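Local coordinates for protein EXOU (Pseudomonas aeruginosa, PDB 4AKX) that probably acts as a patatin-like phospholipase toxin delivered into host cells by the type III secretion system, and forms a complex with its chaperone SpcU, at residues P338-E350 / G387-P399. Numbering follows the deposited sequence.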
loop_
_atom_site.group_PDB
_atom_site.type_symbol
_atom_site.label_atom_id
_atom_site.label_comp_id
_atom_site.label_asym_id
_atom_site.label_seq_id
_atom_site.Cartn_x
_atom_site.Cartn_y
_atom_site.Cartn_z
ATOM N N PRO B 338 -26.117 22.471 -15.666
ATOM C CA PRO B 338 -24.652 22.491 -15.706
ATOM C C PRO B 338 -24.050 23.883 -16.000
ATOM O O PRO B 338 -22.837 24.006 -16.135
ATOM C CB PRO B 338 -24.334 21.542 -16.849
ATOM C CG PRO B 338 -25.486 21.707 -17.776
ATOM C CD PRO B 338 -26.692 21.936 -16.911
ATOM N N LEU B 339 -24.886 24.912 -16.109
ATOM C CA LEU B 339 -24.410 26.248 -16.402
ATOM C C LEU B 339 -24.159 27.060 -15.142
ATOM O O LEU B 339 -25.029 27.166 -14.261
ATOM C CB LEU B 339 -25.408 26.986 -17.272
ATOM C CG LEU B 339 -25.398 26.721 -18.767
ATOM C CD1 LEU B 339 -26.116 27.864 -19.445
ATOM C CD2 LEU B 339 -23.993 26.577 -19.328
ATOM N N ARG B 340 -22.974 27.661 -15.079
ATOM C CA ARG B 340 -22.608 28.549 -13.990
ATOM C C ARG B 340 -23.366 29.811 -14.192
ATOM O O ARG B 340 -23.480 30.261 -15.333
ATOM C CB ARG B 340 -21.136 28.876 -14.076
ATOM C CG ARG B 340 -20.237 27.670 -14.152
ATOM C CD ARG B 340 -18.810 28.137 -14.271
ATOM N NE ARG B 340 -18.579 29.291 -13.411
ATOM C CZ ARG B 340 -17.723 30.268 -13.680
ATOM N NH1 ARG B 340 -17.006 30.251 -14.799
ATOM N NH2 ARG B 340 -17.592 31.270 -12.825
ATOM N N ARG B 341 -23.862 30.409 -13.104
ATOM C CA ARG B 341 -24.736 31.582 -13.239
ATOM C C ARG B 341 -24.044 32.919 -13.218
ATOM O O ARG B 341 -24.652 33.940 -13.528
ATOM C CB ARG B 341 -25.956 31.549 -12.313
ATOM C CG ARG B 341 -25.687 31.441 -10.833
ATOM C CD ARG B 341 -26.988 31.685 -10.073
ATOM N NE ARG B 341 -27.088 30.894 -8.844
ATOM C CZ ARG B 341 -28.236 30.564 -8.248
ATOM N NH1 ARG B 341 -29.392 30.955 -8.767
ATOM N NH2 ARG B 341 -28.231 29.837 -7.134
ATOM N N ASN B 342 -22.765 32.919 -12.897
ATOM C CA ASN B 342 -22.039 34.168 -12.795
ATOM C C ASN B 342 -20.551 33.930 -12.681
ATOM O O ASN B 342 -20.099 32.800 -12.620
ATOM C CB ASN B 342 -22.528 34.962 -11.589
ATOM C CG ASN B 342 -22.229 34.266 -10.303
ATOM O OD1 ASN B 342 -21.080 34.213 -9.876
ATOM N ND2 ASN B 342 -23.251 33.679 -9.693
ATOM N N ASP B 343 -19.798 35.017 -12.648
ATOM C CA ASP B 343 -18.356 34.965 -12.630
ATOM C C ASP B 343 -17.892 35.750 -11.436
ATOM O O ASP B 343 -18.616 36.604 -10.917
ATOM C CB ASP B 343 -17.798 35.620 -13.890
ATOM C CG ASP B 343 -17.365 34.616 -14.932
ATOM O OD1 ASP B 343 -17.966 33.524 -14.986
ATOM O OD2 ASP B 343 -16.413 34.917 -15.692
ATOM N N ASN B 344 -16.662 35.490 -11.028
ATOM C CA ASN B 344 -16.034 36.243 -9.969
ATOM C C ASN B 344 -14.800 36.957 -10.435
ATOM O O ASN B 344 -14.001 36.409 -11.190
ATOM C CB ASN B 344 -15.674 35.317 -8.837
ATOM C CG ASN B 344 -16.882 34.835 -8.111
ATOM O OD1 ASN B 344 -17.542 35.611 -7.434
ATOM N ND2 ASN B 344 -17.210 33.561 -8.272
ATOM N N LEU B 345 -14.645 38.195 -9.991
ATOM C CA LEU B 345 -13.358 38.864 -10.095
ATOM C C LEU B 345 -12.679 38.719 -8.756
ATOM O O LEU B 345 -13.176 39.237 -7.744
ATOM C CB LEU B 345 -13.532 40.343 -10.453
ATOM C CG LEU B 345 -12.263 41.109 -10.847
ATOM C CD1 LEU B 345 -11.309 40.283 -11.689
ATOM C CD2 LEU B 345 -12.636 42.393 -11.567
ATOM N N ILE B 346 -11.588 37.967 -8.730
ATOM C CA ILE B 346 -10.962 37.653 -7.480
ATOM C C ILE B 346 -9.647 38.378 -7.433
ATOM O O ILE B 346 -8.759 38.092 -8.232
ATOM C CB ILE B 346 -10.727 36.146 -7.327
ATOM C CG1 ILE B 346 -11.980 35.361 -7.735
ATOM C CG2 ILE B 346 -10.364 35.814 -5.893
ATOM C CD1 ILE B 346 -11.700 34.044 -8.445
ATOM N N LEU B 347 -9.531 39.334 -6.510
ATOM C CA LEU B 347 -8.285 40.087 -6.292
ATOM C C LEU B 347 -7.476 39.548 -5.102
ATOM O O LEU B 347 -7.971 39.507 -3.962
ATOM C CB LEU B 347 -8.582 41.581 -6.123
ATOM C CG LEU B 347 -9.216 42.244 -7.345
ATOM C CD1 LEU B 347 -9.988 43.478 -6.956
ATOM C CD2 LEU B 347 -8.169 42.577 -8.394
ATOM N N GLU B 348 -6.229 39.156 -5.381
ATOM C CA GLU B 348 -5.401 38.400 -4.442
ATOM C C GLU B 348 -4.036 39.061 -4.249
ATOM O O GLU B 348 -3.511 39.689 -5.177
ATOM C CB GLU B 348 -5.218 36.972 -4.952
ATOM C CG GLU B 348 -5.199 35.896 -3.870
ATOM C CD GLU B 348 -4.824 34.515 -4.418
ATOM O OE1 GLU B 348 -4.143 34.453 -5.472
ATOM O OE2 GLU B 348 -5.206 33.488 -3.796
ATOM N N PHE B 349 -3.464 38.891 -3.049
ATOM C CA PHE B 349 -2.190 39.540 -2.659
ATOM C C PHE B 349 -1.023 38.590 -2.399
ATOM O O PHE B 349 -1.224 37.414 -2.074
ATOM C CB PHE B 349 -2.381 40.420 -1.422
ATOM C CG PHE B 349 -3.105 41.689 -1.701
ATOM C CD1 PHE B 349 -2.633 42.571 -2.649
ATOM C CD2 PHE B 349 -4.278 41.990 -1.030
ATOM C CE1 PHE B 349 -3.316 43.736 -2.925
ATOM C CE2 PHE B 349 -4.966 43.157 -1.298
ATOM C CZ PHE B 349 -4.485 44.031 -2.250
ATOM N N GLU B 350 0.198 39.128 -2.530
ATOM C CA GLU B 350 1.429 38.443 -2.104
ATOM C C GLU B 350 2.639 39.421 -2.080
ATOM O O GLU B 350 2.581 40.349 -3.093
ATOM C CB GLU B 350 1.717 37.207 -3.006
ATOM C CG GLU B 350 1.984 37.543 -4.493
ATOM C CD GLU B 350 0.799 38.232 -5.166
ATOM O OE1 GLU B 350 -0.368 37.822 -4.892
ATOM O OE2 GLU B 350 1.002 38.889 -6.168
ATOM N N GLY B 387 -13.083 24.347 -9.720
ATOM C CA GLY B 387 -11.741 23.822 -9.511
ATOM C C GLY B 387 -10.690 24.895 -9.315
ATOM O O GLY B 387 -10.977 26.087 -9.413
ATOM N N LEU B 388 -9.467 24.469 -9.022
ATOM C CA LEU B 388 -8.320 25.362 -9.072
ATOM C C LEU B 388 -8.299 26.072 -10.416
ATOM O O LEU B 388 -8.357 27.301 -10.485
ATOM C CB LEU B 388 -7.024 24.572 -8.890
ATOM C CG LEU B 388 -6.744 24.021 -7.490
ATOM C CD1 LEU B 388 -5.940 22.728 -7.575
ATOM C CD2 LEU B 388 -6.032 25.059 -6.624
ATOM N N GLU B 389 -8.267 25.277 -11.483
ATOM C CA GLU B 389 -8.069 25.790 -12.833
ATOM C C GLU B 389 -9.091 26.842 -13.266
ATOM O O GLU B 389 -8.723 27.826 -13.895
ATOM C CB GLU B 389 -7.999 24.643 -13.852
ATOM C CG GLU B 389 -9.154 23.642 -13.797
ATOM C CD GLU B 389 -8.966 22.473 -14.758
ATOM O OE1 GLU B 389 -8.012 22.507 -15.573
ATOM O OE2 GLU B 389 -9.773 21.517 -14.701
ATOM N N GLU B 390 -10.362 26.635 -12.929
ATOM C CA GLU B 390 -11.404 27.589 -13.293
ATOM C C GLU B 390 -11.351 28.829 -12.406
ATOM O O GLU B 390 -11.884 29.886 -12.772
ATOM C CB GLU B 390 -12.799 26.941 -13.240
ATOM C CG GLU B 390 -13.958 27.904 -13.545
ATOM C CD GLU B 390 -15.223 27.209 -14.047
ATOM O OE1 GLU B 390 -15.571 26.121 -13.530
ATOM O OE2 GLU B 390 -15.882 27.763 -14.957
ATOM N N LEU B 391 -10.714 28.699 -11.238
ATOM C CA LEU B 391 -10.616 29.811 -10.281
ATOM C C LEU B 391 -9.428 30.705 -10.589
ATOM O O LEU B 391 -9.510 31.927 -10.496
ATOM C CB LEU B 391 -10.551 29.297 -8.840
ATOM C CG LEU B 391 -11.849 29.434 -8.037
ATOM C CD1 LEU B 391 -11.598 29.222 -6.556
ATOM C CD2 LEU B 391 -12.477 30.795 -8.255
ATOM N N ARG B 392 -8.325 30.080 -10.973
ATOM C CA ARG B 392 -7.213 30.788 -11.569
ATOM C C ARG B 392 -7.696 31.740 -12.684
ATOM O O ARG B 392 -7.267 32.892 -12.761
ATOM C CB ARG B 392 -6.204 29.781 -12.117
ATOM C CG ARG B 392 -4.933 30.393 -12.680
ATOM C CD ARG B 392 -3.932 30.750 -11.586
ATOM N NE ARG B 392 -3.628 29.630 -10.684
ATOM C CZ ARG B 392 -2.735 28.668 -10.933
ATOM N NH1 ARG B 392 -2.061 28.651 -12.078
ATOM N NH2 ARG B 392 -2.524 27.714 -10.034
ATOM N N GLU B 393 -8.611 31.259 -13.518
ATOM C CA GLU B 393 -9.039 31.990 -14.701
ATOM C C GLU B 393 -9.748 33.271 -14.298
ATOM O O GLU B 393 -9.791 34.233 -15.061
ATOM C CB GLU B 393 -9.949 31.104 -15.567
ATOM C CG GLU B 393 -10.547 31.770 -16.801
ATOM C CD GLU B 393 -9.663 31.643 -18.028
ATOM O OE1 GLU B 393 -8.437 31.900 -17.920
ATOM O OE2 GLU B 393 -10.200 31.303 -19.108
ATOM N N GLN B 394 -10.290 33.282 -13.089
ATOM C CA GLN B 394 -11.092 34.403 -12.618
ATOM C C GLN B 394 -10.348 35.203 -11.567
ATOM O O GLN B 394 -10.936 36.029 -10.874
ATOM C CB GLN B 394 -12.381 33.908 -11.994
ATOM C CG GLN B 394 -13.261 33.067 -12.885
ATOM C CD GLN B 394 -14.646 32.899 -12.290
ATOM O OE1 GLN B 394 -15.652 33.225 -12.923
ATOM N NE2 GLN B 394 -14.703 32.423 -11.053
ATOM N N THR B 395 -9.059 34.946 -11.428
ATOM C CA THR B 395 -8.287 35.618 -10.404
ATOM C C THR B 395 -7.128 36.431 -10.979
ATOM O O THR B 395 -6.172 35.879 -11.564
ATOM C CB THR B 395 -7.835 34.642 -9.275
ATOM O OG1 THR B 395 -7.751 35.348 -8.039
ATOM C CG2 THR B 395 -6.476 33.969 -9.578
ATOM N N VAL B 396 -7.248 37.749 -10.861
ATOM C CA VAL B 396 -6.114 38.653 -11.098
ATOM C C VAL B 396 -5.371 38.979 -9.792
ATOM O O VAL B 396 -5.984 39.250 -8.757
ATOM C CB VAL B 396 -6.511 39.931 -11.898
ATOM C CG1 VAL B 396 -7.949 40.342 -11.602
ATOM C CG2 VAL B 396 -5.537 41.083 -11.636
ATOM N N VAL B 397 -4.045 38.922 -9.858
ATOM C CA VAL B 397 -3.212 38.869 -8.666
ATOM C C VAL B 397 -2.147 39.974 -8.705
ATOM O O VAL B 397 -1.131 39.842 -9.381
ATOM C CB VAL B 397 -2.589 37.451 -8.493
ATOM C CG1 VAL B 397 -1.598 37.135 -9.603
ATOM C CG2 VAL B 397 -1.955 37.286 -7.122
ATOM N N VAL B 398 -2.408 41.067 -7.986
ATOM C CA VAL B 398 -1.590 42.295 -8.064
ATOM C C VAL B 398 -0.194 42.113 -7.407
ATOM O O VAL B 398 -0.082 41.432 -6.376
ATOM C CB VAL B 398 -2.366 43.533 -7.498
ATOM C CG1 VAL B 398 -2.556 43.425 -5.994
ATOM C CG2 VAL B 398 -1.694 44.853 -7.876
ATOM N N PRO B 399 0.874 42.673 -8.039
ATOM C CA PRO B 399 2.241 42.464 -7.564
ATOM C C PRO B 399 2.696 43.545 -6.569
ATOM O O PRO B 399 3.543 44.387 -6.897
ATOM C CB PRO B 399 3.068 42.521 -8.856
ATOM C CG PRO B 399 2.256 43.338 -9.815
ATOM C CD PRO B 399 0.855 43.486 -9.272
#
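The side-chain oxygen of Gln-394 accepts from Arg-340, in the loop before strand 343-348, and from Asn-344 in the strand. Arg-340 NH2 donates to Gln-394 OE1 at 2.8 Å, and the oxygen lies in the guanidinium plane. The second donor is the backbone: Asn-344 N to Gln-394 OE1 is 3.1 Å. The two N-H groups arrive from opposite faces of the amide, which stands 76° from the guanidinium plane. The Gln-394 chain is extended beyond CG (chi2 -167°), which carries the amide as far as Asn-344. Arg-340 also forms a salt bridge to the helix 388-392, with NH1 2.7 Å from Glu-390 OE2.

Past Gln-394 the chains pair as parallel strands. Ile-346 N donates to Gln-394 O at 3.0 Å. The Thr-395 side chain adds a bond from OG1 to Ile-346 O at 2.9 Å, from above the carbonyl plane. The backbone bond from Glu-348 N to Val-396 O is weak. Within this chain, strand 395-397 is the outermost on this side of the mixed sheet of the patatin-like phospholipase fold, next to 343-348, which pairs on its other side with strand 77-82.

On one face of the sheet, Ile-346 CD1 meets Leu-391 CD2 of the short helix, the two side chains crossing at about a right angle. On the other, Val-396 CG1 packs against Leu-345 CD1 and lies 3.9 Å from Leu-347 CD2. Helix 423-441 covers Leu-345 and Leu-347 through His-438, Leu-439 and Val-435.

Asp-343 joins the salt-bridge network of Arg-340 and Glu-390, though its link to Arg-340 is less certain. Its OD2 pairs with Arg-442 and Arg-74. Glu-447 is a second acidic partner of Arg-340 NH1.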